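Local coordinates for protein bitiscetin (Bitis arietans, PDB 1JWI) that binds von Willebrand factor and induces its interaction, through the A1 domain, with platelet GPIbalpha, so that platelets aggregate, at residues H14-F19 against A48-K53; E26-F31 against N121-K126; P81-T84 against S88-Y91; G102-T107 against T111-P116. All coordinates share one frame; numbering follows the deposited sequence.

Interaction 1. Residues H14-F19 against A48-K53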
loop_
_atom_site.group_PDB
_atom_site.type_symbol
_atom_site.label_atom_id
_atom_site.label_comp_id
_atom_site.label_asym_id
_atom_site.label_seq_id
_atom_site.Cartn_x
_atom_site.Cartn_y
_atom_site.Cartn_z
ATOM N N HIS A 14 0.168 -27.492 -15.345
ATOM C CA HIS A 14 1.314 -26.831 -14.723
ATOM C C HIS A 14 1.849 -27.638 -13.541
ATOM O O HIS A 14 1.156 -28.502 -12.995
ATOM C CB HIS A 14 0.942 -25.421 -14.233
ATOM C CG HIS A 14 0.747 -24.424 -15.332
ATOM N ND1 HIS A 14 -0.490 -24.145 -15.877
ATOM C CD2 HIS A 14 1.633 -23.641 -15.992
ATOM C CE1 HIS A 14 -0.355 -23.235 -16.822
ATOM N NE2 HIS A 14 0.922 -22.910 -16.915
ATOM N N CYS A 15 3.091 -27.346 -13.163
ATOM C CA CYS A 15 3.746 -27.998 -12.033
ATOM C C CYS A 15 3.986 -26.944 -10.950
ATOM O O CYS A 15 4.495 -25.857 -11.239
ATOM C CB CYS A 15 5.077 -28.609 -12.474
ATOM S SG CYS A 15 4.908 -29.908 -13.749
ATOM N N TYR A 16 3.619 -27.265 -9.710
ATOM C CA TYR A 16 3.779 -26.335 -8.590
ATOM C C TYR A 16 4.596 -26.900 -7.441
ATOM O O TYR A 16 4.588 -28.107 -7.181
ATOM C CB TYR A 16 2.422 -25.925 -8.012
ATOM C CG TYR A 16 1.435 -25.376 -9.009
ATOM C CD1 TYR A 16 0.864 -26.198 -9.978
ATOM C CD2 TYR A 16 1.031 -24.042 -8.952
ATOM C CE1 TYR A 16 -0.092 -25.710 -10.862
ATOM C CE2 TYR A 16 0.075 -23.542 -9.829
ATOM C CZ TYR A 16 -0.486 -24.385 -10.779
ATOM O OH TYR A 16 -1.465 -23.910 -11.617
ATOM N N LYS A 17 5.269 -26.006 -6.730
ATOM C CA LYS A 17 6.084 -26.386 -5.588
ATOM C C LYS A 17 6.225 -25.207 -4.628
ATOM O O LYS A 17 6.490 -24.078 -5.047
ATOM C CB LYS A 17 7.469 -26.834 -6.065
ATOM C CG LYS A 17 8.491 -27.075 -4.960
ATOM C CD LYS A 17 8.287 -28.415 -4.296
ATOM C CE LYS A 17 9.444 -28.767 -3.364
ATOM N NZ LYS A 17 9.219 -30.108 -2.744
ATOM N N VAL A 18 6.032 -25.487 -3.342
ATOM C CA VAL A 18 6.160 -24.488 -2.285
ATOM C C VAL A 18 7.547 -24.677 -1.678
ATOM O O VAL A 18 7.874 -25.762 -1.196
ATOM C CB VAL A 18 5.087 -24.704 -1.179
ATOM C CG1 VAL A 18 5.326 -23.755 -0.016
ATOM C CG2 VAL A 18 3.690 -24.504 -1.759
ATOM N N PHE A 19 8.370 -23.635 -1.714
ATOM C CA PHE A 19 9.720 -23.717 -1.160
ATOM C C PHE A 19 9.765 -23.120 0.241
ATOM O O PHE A 19 9.302 -21.997 0.468
ATOM C CB PHE A 19 10.705 -22.997 -2.081
ATOM C CG PHE A 19 10.981 -23.735 -3.360
ATOM C CD1 PHE A 19 11.989 -24.690 -3.423
ATOM C CD2 PHE A 19 10.216 -23.494 -4.497
ATOM C CE1 PHE A 19 12.231 -25.396 -4.599
ATOM C CE2 PHE A 19 10.451 -24.197 -5.679
ATOM C CZ PHE A 19 11.461 -25.149 -5.728
ATOM N N ALA A 48 -6.744 -20.804 -7.612
ATOM C CA ALA A 48 -6.481 -20.178 -6.317
ATOM C C ALA A 48 -6.670 -21.181 -5.182
ATOM O O ALA A 48 -5.825 -21.290 -4.295
ATOM C CB ALA A 48 -7.412 -18.976 -6.116
ATOM N N ASP A 49 -7.789 -21.901 -5.210
ATOM C CA ASP A 49 -8.089 -22.884 -4.176
ATOM C C ASP A 49 -7.034 -23.984 -4.130
ATOM O O ASP A 49 -6.730 -24.513 -3.062
ATOM C CB ASP A 49 -9.480 -23.487 -4.399
ATOM C CG ASP A 49 -10.598 -22.503 -4.086
ATOM O OD1 ASP A 49 -10.330 -21.477 -3.422
ATOM O OD2 ASP A 49 -11.753 -22.763 -4.485
ATOM N N PHE A 50 -6.468 -24.318 -5.286
ATOM C CA PHE A 50 -5.434 -25.343 -5.338
ATOM C C PHE A 50 -4.174 -24.833 -4.649
ATOM O O PHE A 50 -3.613 -25.511 -3.789
ATOM C CB PHE A 50 -5.096 -25.715 -6.785
ATOM C CG PHE A 50 -3.858 -26.567 -6.909
ATOM C CD1 PHE A 50 -3.832 -27.863 -6.401
ATOM C CD2 PHE A 50 -2.697 -26.047 -7.474
ATOM C CE1 PHE A 50 -2.667 -28.628 -6.453
ATOM C CE2 PHE A 50 -1.525 -26.803 -7.530
ATOM C CZ PHE A 50 -1.510 -28.095 -7.016
ATOM N N VAL A 51 -3.731 -23.638 -5.042
ATOM C CA VAL A 51 -2.536 -23.027 -4.462
ATOM C C VAL A 51 -2.691 -22.838 -2.951
ATOM O O VAL A 51 -1.741 -23.046 -2.192
ATOM C CB VAL A 51 -2.219 -21.662 -5.140
ATOM C CG1 VAL A 51 -1.075 -20.955 -4.418
ATOM C CG2 VAL A 51 -1.836 -21.890 -6.592
ATOM N N THR A 52 -3.890 -22.458 -2.519
ATOM C CA THR A 52 -4.158 -22.271 -1.094
ATOM C C THR A 52 -4.020 -23.608 -0.365
ATOM O O THR A 52 -3.506 -23.666 0.745
ATOM C CB THR A 52 -5.586 -21.717 -0.849
ATOM O OG1 THR A 52 -5.645 -20.349 -1.272
ATOM C CG2 THR A 52 -5.954 -21.801 0.627
ATOM N N LYS A 53 -4.481 -24.678 -0.998
ATOM C CA LYS A 53 -4.409 -26.019 -0.408
ATOM C C LYS A 53 -2.958 -26.501 -0.334
ATOM O O LYS A 53 -2.509 -27.022 0.691
ATOM C CB LYS A 53 -5.245 -26.997 -1.244
ATOM C CG LYS A 53 -5.243 -28.424 -0.728
ATOM C CD LYS A 53 -6.070 -29.331 -1.630
ATOM C CE LYS A 53 -6.108 -30.756 -1.097
ATOM N NZ LYS A 53 -6.928 -31.628 -1.977
#
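The phenol oxygen OH of Tyr-16 is hydrogen-bonded to OE1 of Glu-47, the residue just ahead of 48-53 on the same helix, while the ring behind it lies against Phe-50 and Val-51. The oxygen is thus held by the helix that covers the ring, and the same Glu-47 carboxylate also forms a salt bridge with Lys-126. Between the two segments themselves the contact is entirely apolar. Phe-50 presents one ring corner, CE2, to a face of the Tyr-16 ring; the corner sits nearer the rim than the middle, and its shortest approach is 3.5 Å, to CD1 of Tyr-16. The two rings form an edge-to-face pair with centroids 5.0 Å apart and planes inclined at 73°. On the helix, CG of Phe-50 stands opposite the backbone N (chi1 169°), which sends the ring out toward the strand. Tyr-16 has its CG beside the backbone N instead (chi1 -54°), which turns the ring face to the helix, where CE2 of Phe-50 meets it. The next residue on the helix, Val-51, adds its CG2 branch, 4.1 Å from CE2 of Tyr-16, at an oblique angle to the ring. Around this core, Tyr-11 stacks on Phe-50, and Tyr-16 and Val-18 both touch Leu-54 of this helix. A helix laid against the sheet built from the N- and C-terminal strands is a hallmark of the C-type lectin fold.

Interaction 2. Residues E26-F31 against N121-K126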
loop_
_atom_site.group_PDB
_atom_site.type_symbol
_atom_site.label_atom_id
_atom_site.label_comp_id
_atom_site.label_asym_id
_atom_site.label_seq_id
_atom_site.Cartn_x
_atom_site.Cartn_y
_atom_site.Cartn_z
ATOM N N GLU A 26 12.246 -10.686 -4.874
ATOM C CA GLU A 26 13.109 -10.717 -6.050
ATOM C C GLU A 26 13.927 -12.010 -6.140
ATOM O O GLU A 26 13.980 -12.636 -7.200
ATOM C CB GLU A 26 14.034 -9.492 -6.063
ATOM C CG GLU A 26 14.358 -9.003 -7.473
ATOM C CD GLU A 26 15.093 -7.668 -7.495
ATOM O OE1 GLU A 26 14.597 -6.697 -6.880
ATOM O OE2 GLU A 26 16.162 -7.590 -8.135
ATOM N N ASP A 27 14.562 -12.414 -5.039
ATOM C CA ASP A 27 15.348 -13.646 -5.057
ATOM C C ASP A 27 14.434 -14.827 -5.353
ATOM O O ASP A 27 14.802 -15.757 -6.075
ATOM C CB ASP A 27 16.043 -13.886 -3.710
ATOM C CG ASP A 27 17.122 -12.856 -3.408
ATOM O OD1 ASP A 27 17.764 -12.353 -4.357
ATOM O OD2 ASP A 27 17.337 -12.565 -2.213
ATOM N N ALA A 28 13.234 -14.782 -4.782
ATOM C CA ALA A 28 12.263 -15.846 -4.976
ATOM C C ALA A 28 11.992 -16.036 -6.466
ATOM O O ALA A 28 12.077 -17.152 -6.976
ATOM C CB ALA A 28 10.970 -15.519 -4.227
ATOM N N GLU A 29 11.678 -14.947 -7.164
ATOM C CA GLU A 29 11.402 -15.021 -8.597
ATOM C C GLU A 29 12.588 -15.620 -9.358
ATOM O O GLU A 29 12.406 -16.466 -10.233
ATOM C CB GLU A 29 11.084 -13.624 -9.148
ATOM C CG GLU A 29 11.051 -13.531 -10.674
ATOM C CD GLU A 29 9.903 -14.295 -11.300
ATOM O OE1 GLU A 29 9.836 -14.344 -12.552
ATOM O OE2 GLU A 29 9.061 -14.840 -10.549
ATOM N N LYS A 30 13.797 -15.177 -9.023
ATOM C CA LYS A 30 14.997 -15.679 -9.685
ATOM C C LYS A 30 15.195 -17.176 -9.470
ATOM O O LYS A 30 15.653 -17.882 -10.365
ATOM C CB LYS A 30 16.235 -14.924 -9.194
ATOM C CG LYS A 30 16.360 -13.509 -9.737
ATOM C CD LYS A 30 17.713 -12.899 -9.373
ATOM C CE LYS A 30 17.930 -11.557 -10.053
ATOM N NZ LYS A 30 16.951 -10.518 -9.607
ATOM N N PHE A 31 14.852 -17.655 -8.278
ATOM C CA PHE A 31 14.994 -19.068 -7.966
ATOM C C PHE A 31 13.993 -19.868 -8.795
ATOM O O PHE A 31 14.324 -20.938 -9.309
ATOM C CB PHE A 31 14.779 -19.306 -6.461
ATOM C CG PHE A 31 15.029 -20.728 -6.023
ATOM C CD1 PHE A 31 14.034 -21.693 -6.139
ATOM C CD2 PHE A 31 16.271 -21.106 -5.509
ATOM C CE1 PHE A 31 14.266 -23.014 -5.752
ATOM C CE2 PHE A 31 16.514 -22.424 -5.119
ATOM C CZ PHE A 31 15.509 -23.380 -5.240
ATOM N N ASN A 121 10.312 -14.555 3.006
ATOM C CA ASN A 121 9.196 -15.479 3.180
ATOM C C ASN A 121 9.337 -16.691 2.283
ATOM O O ASN A 121 10.098 -16.675 1.316
ATOM C CB ASN A 121 7.871 -14.809 2.797
ATOM C CG ASN A 121 7.489 -13.680 3.719
ATOM O OD1 ASN A 121 7.406 -13.859 4.932
ATOM N ND2 ASN A 121 7.236 -12.505 3.144
ATOM N N PRO A 122 8.613 -17.772 2.606
ATOM C CA PRO A 122 8.716 -18.939 1.734
ATOM C C PRO A 122 7.992 -18.504 0.458
ATOM O O PRO A 122 7.366 -17.434 0.428
ATOM C CB PRO A 122 7.969 -20.026 2.514
ATOM C CG PRO A 122 6.990 -19.261 3.334
ATOM C CD PRO A 122 7.806 -18.075 3.798
ATOM N N PHE A 123 8.064 -19.307 -0.593
ATOM C CA PHE A 123 7.421 -18.920 -1.840
ATOM C C PHE A 123 6.945 -20.099 -2.665
ATOM O O PHE A 123 7.249 -21.254 -2.364
ATOM C CB PHE A 123 8.367 -18.056 -2.675
ATOM C CG PHE A 123 9.701 -18.688 -2.927
ATOM C CD1 PHE A 123 10.687 -18.679 -1.947
ATOM C CD2 PHE A 123 9.972 -19.298 -4.146
ATOM C CE1 PHE A 123 11.929 -19.267 -2.180
ATOM C CE2 PHE A 123 11.212 -19.888 -4.390
ATOM C CZ PHE A 123 12.194 -19.873 -3.399
ATOM N N ILE A 124 6.198 -19.790 -3.713
ATOM C CA ILE A 124 5.638 -20.816 -4.569
ATOM C C ILE A 124 5.954 -20.585 -6.036
ATOM O O ILE A 124 5.645 -19.530 -6.593
ATOM C CB ILE A 124 4.109 -20.879 -4.394
ATOM C CG1 ILE A 124 3.510 -21.857 -5.403
ATOM C CG2 ILE A 124 3.513 -19.490 -4.575
ATOM C CD1 ILE A 124 2.006 -21.865 -5.418
ATOM N N CYS A 125 6.571 -21.592 -6.649
ATOM C CA CYS A 125 6.928 -21.546 -8.059
ATOM C C CYS A 125 5.893 -22.289 -8.905
ATOM O O CYS A 125 5.191 -23.186 -8.423
ATOM C CB CYS A 125 8.303 -22.174 -8.285
ATOM S SG CYS A 125 9.685 -21.329 -7.458
ATOM N N LYS A 126 5.806 -21.891 -10.165
ATOM C CA LYS A 126 4.888 -22.492 -11.118
ATOM C C LYS A 126 5.600 -22.557 -12.469
ATOM O O LYS A 126 6.206 -21.574 -12.908
ATOM C CB LYS A 126 3.623 -21.639 -11.218
ATOM C CG LYS A 126 2.678 -22.004 -12.344
ATOM C CD LYS A 126 1.497 -21.049 -12.341
ATOM C CE LYS A 126 0.590 -21.259 -13.539
ATOM N NZ LYS A 126 -0.495 -20.234 -13.574
#
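This is an aromatic, hydrophobic contact between a helix and the closing strand of the lectin domain: Ala-28 and Phe-31, one helical turn apart on 25-34, receive the ring of Phe-123 from strand 121-126. The methyl of Ala-28 rests over one face of that ring in a CH-pi contact, with CB 3.9 Å from the Phe-123 ring centroid and 21° off the normal. It sits off-centre, toward the CB-bearing end of the ring, nearest to CG of Phe-123 at 3.7 Å. The far end of the same ring is used edge-on: CZ of Phe-123 comes to 3.8 Å from CD1 of Phe-31. This makes an offset edge-to-face pair with centroids 5.7 Å apart and planes at 75°. Phe-123 reaches both partners with its CG lodged between the backbone N and the carbonyl carbon (chi1 54°), and the small alanine lets the ring lie close to the helix. Phe-19 of the adjacent strand completes the cluster, meeting Phe-31 edge-to-face and Phe-123 with their planes not far from parallel. The disulfide of Cys-125 to Cys-32 ties the same strand to helix 25-34, while Leu-39 of strand 38-39 touches both Ala-28 and Phe-123, and Trp-67 of strand 66-72 borders Phe-123.

Interaction 3. Residues P81-T84 against S88-Y91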
loop_
_atom_site.group_PDB
_atom_site.type_symbol
_atom_site.label_atom_id
_atom_site.label_comp_id
_atom_site.label_asym_id
_atom_site.label_seq_id
_atom_site.Cartn_x
_atom_site.Cartn_y
_atom_site.Cartn_z
ATOM N N PRO A 81 -0.820 8.556 -8.127
ATOM C CA PRO A 81 0.009 9.493 -8.889
ATOM C C PRO A 81 -0.286 10.964 -8.551
ATOM O O PRO A 81 0.476 11.854 -8.928
ATOM C CB PRO A 81 -0.318 9.137 -10.333
ATOM C CG PRO A 81 -1.773 8.768 -10.248
ATOM C CD PRO A 81 -1.812 7.903 -9.003
ATOM N N GLN A 82 -1.382 11.213 -7.832
ATOM C CA GLN A 82 -1.740 12.579 -7.450
ATOM C C GLN A 82 -2.442 12.695 -6.089
ATOM O O GLN A 82 -3.040 11.732 -5.596
ATOM C CB GLN A 82 -2.618 13.221 -8.533
ATOM C CG GLN A 82 -1.885 13.475 -9.837
ATOM C CD GLN A 82 -2.631 14.419 -10.762
ATOM O OE1 GLN A 82 -2.085 14.886 -11.759
ATOM N NE2 GLN A 82 -3.884 14.703 -10.436
ATOM N N TRP A 83 -2.336 13.877 -5.482
ATOM C CA TRP A 83 -2.963 14.162 -4.191
ATOM C C TRP A 83 -4.395 14.583 -4.486
ATOM O O TRP A 83 -4.741 14.823 -5.644
ATOM C CB TRP A 83 -2.247 15.317 -3.478
ATOM C CG TRP A 83 -0.823 15.054 -3.133
ATOM C CD1 TRP A 83 0.273 15.256 -3.929
ATOM C CD2 TRP A 83 -0.328 14.545 -1.890
ATOM N NE1 TRP A 83 1.421 14.908 -3.252
ATOM C CE2 TRP A 83 1.078 14.468 -2.000
ATOM C CE3 TRP A 83 -0.937 14.148 -0.695
ATOM C CZ2 TRP A 83 1.886 14.009 -0.955
ATOM C CZ3 TRP A 83 -0.134 13.689 0.345
ATOM C CH2 TRP A 83 1.267 13.624 0.207
ATOM N N THR A 84 -5.225 14.698 -3.451
ATOM C CA THR A 84 -6.608 15.094 -3.670
ATOM C C THR A 84 -6.721 16.547 -4.146
ATOM O O THR A 84 -7.748 16.938 -4.716
ATOM C CB THR A 84 -7.459 14.912 -2.397
ATOM O OG1 THR A 84 -6.913 15.708 -1.338
ATOM C CG2 THR A 84 -7.490 13.435 -1.967
ATOM N N SER A 88 0.731 16.745 -8.515
ATOM C CA SER A 88 1.409 15.484 -8.774
ATOM C C SER A 88 2.180 15.004 -7.553
ATOM O O SER A 88 2.648 15.805 -6.740
ATOM C CB SER A 88 2.395 15.634 -9.938
ATOM O OG SER A 88 1.746 16.113 -11.099
ATOM N N VAL A 89 2.308 13.687 -7.425
ATOM C CA VAL A 89 3.063 13.128 -6.323
ATOM C C VAL A 89 4.504 13.026 -6.810
ATOM O O VAL A 89 4.810 12.234 -7.699
ATOM C CB VAL A 89 2.549 11.732 -5.937
ATOM C CG1 VAL A 89 3.485 11.112 -4.924
ATOM C CG2 VAL A 89 1.136 11.829 -5.350
ATOM N N VAL A 90 5.379 13.862 -6.266
ATOM C CA VAL A 90 6.787 13.839 -6.648
ATOM C C VAL A 90 7.572 13.482 -5.396
ATOM O O VAL A 90 8.277 12.471 -5.362
ATOM C CB VAL A 90 7.258 15.209 -7.187
ATOM C CG1 VAL A 90 8.747 15.140 -7.530
ATOM C CG2 VAL A 90 6.449 15.586 -8.422
ATOM N N TYR A 91 7.439 14.307 -4.364
ATOM C CA TYR A 91 8.106 14.038 -3.090
ATOM C C TYR A 91 7.276 12.983 -2.355
ATOM O O TYR A 91 6.050 13.065 -2.338
ATOM C CB TYR A 91 8.181 15.317 -2.242
ATOM C CG TYR A 91 8.699 15.078 -0.840
ATOM C CD1 TYR A 91 10.041 14.777 -0.614
ATOM C CD2 TYR A 91 7.833 15.088 0.252
ATOM C CE1 TYR A 91 10.511 14.477 0.669
ATOM C CE2 TYR A 91 8.288 14.790 1.538
ATOM C CZ TYR A 91 9.625 14.484 1.740
ATOM O OH TYR A 91 10.075 14.156 3.010
HETATM O O HOH W 1 4.462 14.954 -3.533
#
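Pro-81 opens the contact with its carbonyl O, which accepts the backbone N-H of Val-89 at 3.0 Å; the bond is fairly straight at the hydrogen (159°), although the donor stands well above the carbonyl plane. Gln-82 follows, bridged to Ser-88 in a single beta bridge, its CG 4.0 Å from CA of Ser-88 and its backbone N 3.6 Å from CG2 of Val-89. Trp-83 then brings its indole across the Val-89 side chain. The CG2 branch of Val-89 sits over the five-membered ring, 4.0 Å from its centroid, in a CH-pi contact, while the carbonyl O of Ser-88 lies at the indole edge, 3.7 Å from CD1 of Trp-83. From that edge NE1 of Trp-83 donates to a water at 3.1 Å, which also accepts from Val-90 N and donates to Tyr-91 O at 2.7 Å. Beyond, the Trp-83 ring meets an aromatic side chain of a neighbouring subunit edge-to-face, as expected for the long loop that snaclecs exchange between their two chains. The buried indole N-H is thus satisfied by solvent shared with the backbone, and the indole is fixed at its face by a methyl and at its edge by a hydrogen bond.

Interaction 4. Residues G102-T107 against T111-P116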
loop_
_atom_site.group_PDB
_atom_site.type_symbol
_atom_site.label_atom_id
_atom_site.label_comp_id
_atom_site.label_asym_id
_atom_site.label_seq_id
_atom_site.Cartn_x
_atom_site.Cartn_y
_atom_site.Cartn_z
ATOM N N GLY A 102 1.699 -11.466 -1.438
ATOM C CA GLY A 102 1.839 -12.833 -0.993
ATOM C C GLY A 102 0.539 -13.348 -0.408
ATOM O O GLY A 102 -0.406 -12.580 -0.190
ATOM N N LEU A 103 0.481 -14.657 -0.179
ATOM C CA LEU A 103 -0.702 -15.268 0.411
ATOM C C LEU A 103 -0.713 -14.871 1.892
ATOM O O LEU A 103 0.256 -15.101 2.612
ATOM C CB LEU A 103 -0.636 -16.791 0.254
ATOM C CG LEU A 103 -0.559 -17.298 -1.193
ATOM C CD1 LEU A 103 -0.537 -18.817 -1.216
ATOM C CD2 LEU A 103 -1.755 -16.768 -1.973
ATOM N N ASP A 104 -1.817 -14.277 2.334
ATOM C CA ASP A 104 -1.978 -13.799 3.709
ATOM C C ASP A 104 -2.155 -14.924 4.734
ATOM O O ASP A 104 -3.151 -15.647 4.715
ATOM C CB ASP A 104 -3.194 -12.875 3.755
ATOM C CG ASP A 104 -3.303 -12.093 5.046
ATOM O OD1 ASP A 104 -2.596 -12.398 6.033
ATOM O OD2 ASP A 104 -4.127 -11.156 5.063
ATOM N N VAL A 105 -1.199 -15.051 5.643
ATOM C CA VAL A 105 -1.256 -16.083 6.673
ATOM C C VAL A 105 -2.508 -15.961 7.548
ATOM O O VAL A 105 -3.050 -16.965 8.017
ATOM C CB VAL A 105 -0.019 -16.014 7.594
ATOM C CG1 VAL A 105 -0.111 -14.795 8.511
ATOM C CG2 VAL A 105 0.104 -17.299 8.403
ATOM N N HIS A 106 -2.972 -14.731 7.745
ATOM C CA HIS A 106 -4.132 -14.476 8.588
ATOM C C HIS A 106 -5.467 -14.973 8.046
ATOM O O HIS A 106 -6.448 -15.057 8.787
ATOM C CB HIS A 106 -4.200 -12.981 8.904
ATOM C CG HIS A 106 -3.011 -12.489 9.671
ATOM N ND1 HIS A 106 -2.378 -11.299 9.386
ATOM C CD2 HIS A 106 -2.333 -13.037 10.707
ATOM C CE1 HIS A 106 -1.358 -11.136 10.212
ATOM N NE2 HIS A 106 -1.308 -12.177 11.024
ATOM N N THR A 107 -5.515 -15.304 6.764
ATOM C CA THR A 107 -6.748 -15.818 6.172
ATOM C C THR A 107 -6.467 -17.259 5.732
ATOM O O THR A 107 -7.198 -17.843 4.937
ATOM C CB THR A 107 -7.208 -14.953 4.955
ATOM O OG1 THR A 107 -6.180 -14.924 3.956
ATOM C CG2 THR A 107 -7.517 -13.518 5.395
ATOM N N THR A 111 -6.460 -15.229 0.941
ATOM C CA THR A 111 -6.453 -13.937 0.252
ATOM C C THR A 111 -5.045 -13.402 0.014
ATOM O O THR A 111 -4.064 -13.977 0.491
ATOM C CB THR A 111 -7.247 -12.890 1.056
ATOM O OG1 THR A 111 -6.706 -12.804 2.380
ATOM C CG2 THR A 111 -8.700 -13.292 1.144
ATOM N N TRP A 112 -4.949 -12.302 -0.728
ATOM C CA TRP A 112 -3.645 -11.713 -1.022
ATOM C C TRP A 112 -3.418 -10.423 -0.233
ATOM O O TRP A 112 -4.352 -9.657 -0.004
ATOM C CB TRP A 112 -3.516 -11.436 -2.521
ATOM C CG TRP A 112 -3.804 -12.639 -3.387
ATOM C CD1 TRP A 112 -3.791 -13.954 -3.002
ATOM C CD2 TRP A 112 -4.098 -12.636 -4.791
ATOM N NE1 TRP A 112 -4.059 -14.766 -4.083
ATOM C CE2 TRP A 112 -4.253 -13.984 -5.191
ATOM C CE3 TRP A 112 -4.246 -11.625 -5.751
ATOM C CZ2 TRP A 112 -4.549 -14.348 -6.511
ATOM C CZ3 TRP A 112 -4.539 -11.987 -7.071
ATOM C CH2 TRP A 112 -4.688 -13.338 -7.434
ATOM N N THR A 113 -2.174 -10.186 0.175
ATOM C CA THR A 113 -1.838 -8.994 0.949
ATOM C C THR A 113 -0.544 -8.343 0.446
ATOM O O THR A 113 0.345 -9.030 -0.058
ATOM C CB THR A 113 -1.693 -9.354 2.458
ATOM O OG1 THR A 113 -1.553 -8.156 3.236
ATOM C CG2 THR A 113 -0.491 -10.251 2.683
ATOM N N ASP A 114 -0.455 -7.019 0.572
ATOM C CA ASP A 114 0.730 -6.278 0.141
ATOM C C ASP A 114 1.775 -6.313 1.247
ATOM O O ASP A 114 1.467 -6.052 2.406
ATOM C CB ASP A 114 0.371 -4.826 -0.189
ATOM C CG ASP A 114 -0.287 -4.113 0.969
ATOM O OD1 ASP A 114 0.249 -3.068 1.406
ATOM O OD2 ASP A 114 -1.332 -4.598 1.445
ATOM N N LEU A 115 3.016 -6.617 0.877
ATOM C CA LEU A 115 4.110 -6.735 1.838
ATOM C C LEU A 115 5.400 -6.078 1.363
ATOM O O LEU A 115 5.559 -5.783 0.182
ATOM C CB LEU A 115 4.399 -8.218 2.092
ATOM C CG LEU A 115 3.249 -9.089 2.598
ATOM C CD1 LEU A 115 3.557 -10.564 2.352
ATOM C CD2 LEU A 115 3.044 -8.810 4.076
ATOM N N PRO A 116 6.346 -5.845 2.290
ATOM C CA PRO A 116 7.626 -5.230 1.922
ATOM C C PRO A 116 8.356 -6.244 1.047
ATOM O O PRO A 116 8.545 -7.386 1.455
ATOM C CB PRO A 116 8.325 -5.038 3.270
ATOM C CG PRO A 116 7.182 -4.926 4.243
ATOM C CD PRO A 116 6.242 -5.997 3.751
HETATM O O HOH W 2 -5.529 -10.502 2.789
#
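With chi1 near 58° in Thr-107 and 56° in Thr-111, each threonine places OG1 between its own backbone N and carbonyl carbon, and the two hydroxyl oxygens meet 2.7 Å apart at the loop end of a beta hairpin. This hairpin joins strands 100-103 and 112-115 of the smaller antiparallel sheet of the C-type lectin domain; Trp-112, Thr-113 and Asp-114 probably correspond to the WND sequence of calcium-binding relatives. Gly-102 and Thr-113 are a hydrogen-bonded pair: N of Gly-102 reaches O of Thr-113 at 3.1 Å, and N of Thr-113 reaches O of Gly-102 at 3.0 Å. Further toward the turn, N of Asp-104 donates to O of Thr-111 at 2.9 Å in an almost straight bond (178°). The carboxylate of Asp-104 serves the turn twice. OD1 accepts from N of His-106 at 2.9 Å, from above the carboxylate plane, which makes an Asx turn, while OD2 receives a water. That water accepts a hydrogen bond from OG1 of Thr-111 and donates one to O of Trp-112, so one solvent molecule joins both segments. CG2 of Thr-113 packs 3.9 Å from CB of Asp-104. On the side of Leu-103 and Trp-112 the contact is apolar: Leu-103 touches Ala-55 of helix 45-58, and Trp-112 also meets an aromatic ring of a neighbouring subunit. Here the CD2 branch of Leu-103 comes to 3.6 Å from CD1 of Trp-112, beside the indole nitrogen.

In the fold
Interactions 1, 2 and 4 form the compact body of the lectin domain, with centres 13 to 15 Å apart. Interactions 1 and 2 share the terminal sheet, in which strands 14-20 and 121-126 are neighbours, and bring in helices 45-58 and 25-34; their segments alternate along the chain. Interaction 4 lies in the second sheet, nested in the loop closed by interaction 2, and meets interaction 1 where Val-51 packs on Leu-103. Interaction 3, nested in that same loop, stands apart: its centre is about 27 Å from that of interaction 4 and about 38 Å from that of interaction 1. The other subunit is met both by this outlying loop and by the compact body, notably segment 111-116.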